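Local structure of proline-tRNA synthetase class II aaRS (Ybak RNA binding domain plus tRNA synthetase) (Cryptosporidium parvum, 5XIO) at residues E215-E220 against K423-A428. The protein probably charges tRNA(Pro) with L-proline at the expense of ATP, as a class II aminoacyl-tRNA synthetase, and here holds the inhibitor halofuginone. Residues are numbered along the deposited sequence; the frame is centred on the assembly and turned at random.
Sequences EGFIPE and KKMVIA
Phe217 carries CG anti to the amide nitrogen (chi1 -172°), and Met425 sets CG anti to its carbonyl carbon and bends at chi3 (-89°), which lays its chain against the ring. The two side chains run alongside each other with opposite sense, and the thioether follows one side of the ring from its outer end toward CB of Phe217. CG of Met425 sits over the face near the rim, 3.7 Å from the centroid of the Phe217 ring, as a CH-pi contact. SD follows obliquely, 3.4 Å from CD1 of Phe217, making a Met-aromatic contact, and the bend carries CE of Met425 on to 3.5 Å from CB of Phe217. At the far end of the ring, the carbonyl oxygen of Lys423 meets the edge in plane, 3.7 Å from CZ of Phe217. Lys423, with positive phi, is the C-prime residue of the Schellman motif that closes helix 416-421, and its aliphatic chain runs on to Glu220, where CE lies 3.6 Å from the backbone O of Glu220. The contact joins strand 210-218 of the class II catalytic core to the start of strand 425-430 in the C-terminal domain, with Ser406 and Ala224 also touching Phe217 and Leu464 touching Met425. The bound ATP analogue lies about 13 Å from the Phe217 side chain, so this is structural packing away from the active site. Between these two segments the join probably rests mainly on dispersion, with a weak electrostatic share where the ring edge, expected to be slightly positive, faces the Lys423 carbonyl oxygen.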
# COMPACT_ATOMS: atom_id res chain seq x y z
N GLU A 215 -3.56 -24.88 5.68
CA GLU A 215 -2.24 -25.41 5.93
C GLU A 215 -1.67 -25.83 4.64
O GLU A 215 -2.38 -26.42 3.85
CB GLU A 215 -2.31 -26.65 6.80
CG GLU A 215 -3.01 -26.40 8.14
CD GLU A 215 -2.23 -25.48 9.12
OE1 GLU A 215 -1.00 -25.73 9.33
OE2 GLU A 215 -2.85 -24.54 9.71
N GLY A 216 -0.40 -25.52 4.41
CA GLY A 216 0.33 -26.11 3.32
C GLY A 216 1.59 -26.85 3.79
O GLY A 216 1.85 -26.99 4.98
N PHE A 217 2.38 -27.36 2.85
CA PHE A 217 3.38 -28.35 3.20
C PHE A 217 4.54 -28.36 2.22
O PHE A 217 4.33 -28.49 1.02
CB PHE A 217 2.74 -29.73 3.26
CG PHE A 217 3.65 -30.79 3.80
CD1 PHE A 217 3.93 -30.84 5.16
CD2 PHE A 217 4.21 -31.72 2.96
CE1 PHE A 217 4.76 -31.80 5.67
CE2 PHE A 217 5.05 -32.68 3.47
CZ PHE A 217 5.34 -32.71 4.81
N ILE A 218 5.76 -28.21 2.74
CA ILE A 218 6.98 -28.23 1.89
C ILE A 218 7.60 -29.63 1.97
O ILE A 218 8.26 -29.97 2.96
CB ILE A 218 8.01 -27.20 2.36
CG1 ILE A 218 7.34 -25.84 2.70
CG2 ILE A 218 9.07 -27.07 1.30
CD1 ILE A 218 6.47 -25.28 1.59
N PRO A 219 7.32 -30.46 0.97
CA PRO A 219 7.73 -31.91 1.00
C PRO A 219 9.26 -32.20 1.03
O PRO A 219 9.68 -33.20 1.60
CB PRO A 219 7.14 -32.48 -0.29
CG PRO A 219 6.18 -31.43 -0.82
CD PRO A 219 6.61 -30.09 -0.26
N GLU A 220 10.09 -31.33 0.45
CA GLU A 220 11.56 -31.53 0.44
C GLU A 220 12.21 -31.41 1.83
O GLU A 220 13.37 -31.80 2.02
CB GLU A 220 12.22 -30.53 -0.51
CG GLU A 220 11.96 -30.80 -1.99
CD GLU A 220 10.65 -30.18 -2.56
OE1 GLU A 220 9.84 -29.50 -1.82
OE2 GLU A 220 10.48 -30.40 -3.79
N LYS A 423 9.81 -37.74 6.11
CA LYS A 423 9.33 -36.41 5.76
C LYS A 423 7.82 -36.31 5.38
O LYS A 423 7.48 -35.67 4.35
CB LYS A 423 10.21 -35.84 4.63
CG LYS A 423 11.60 -35.54 5.12
CD LYS A 423 12.54 -35.14 3.99
CE LYS A 423 13.73 -34.35 4.54
NZ LYS A 423 14.99 -35.06 4.20
N LYS A 424 6.93 -36.87 6.21
CA LYS A 424 5.47 -36.83 5.89
C LYS A 424 4.57 -36.33 6.98
O LYS A 424 5.01 -36.08 8.09
CB LYS A 424 4.90 -38.19 5.42
CG LYS A 424 5.89 -39.00 4.63
CD LYS A 424 5.43 -39.40 3.27
CE LYS A 424 6.63 -39.91 2.52
NZ LYS A 424 6.23 -39.97 1.11
N MET A 425 3.29 -36.19 6.62
CA MET A 425 2.27 -35.75 7.52
C MET A 425 1.48 -36.96 7.82
O MET A 425 1.52 -37.90 7.07
CB MET A 425 1.35 -34.77 6.84
CG MET A 425 2.02 -33.47 6.47
SD MET A 425 0.94 -32.06 6.16
CE MET A 425 0.64 -32.25 4.38
N VAL A 426 0.70 -36.89 8.89
CA VAL A 426 -0.00 -38.00 9.36
C VAL A 426 -1.50 -37.65 9.43
O VAL A 426 -1.89 -36.58 9.96
CB VAL A 426 0.58 -38.40 10.73
CG1 VAL A 426 -0.46 -39.02 11.64
CG2 VAL A 426 1.70 -39.38 10.55
N ILE A 427 -2.35 -38.54 8.92
CA ILE A 427 -3.76 -38.39 9.21
C ILE A 427 -4.18 -39.53 10.12
O ILE A 427 -3.85 -40.66 9.87
CB ILE A 427 -4.63 -38.16 7.95
CG1 ILE A 427 -6.05 -37.80 8.38
CG2 ILE A 427 -4.56 -39.36 7.00
CD1 ILE A 427 -6.83 -37.02 7.35
N ALA A 428 -4.83 -39.19 11.23
CA ALA A 428 -5.07 -40.15 12.30
C ALA A 428 -6.37 -39.80 13.06
O ALA A 428 -6.68 -38.63 13.24
CB ALA A 428 -3.87 -40.18 13.23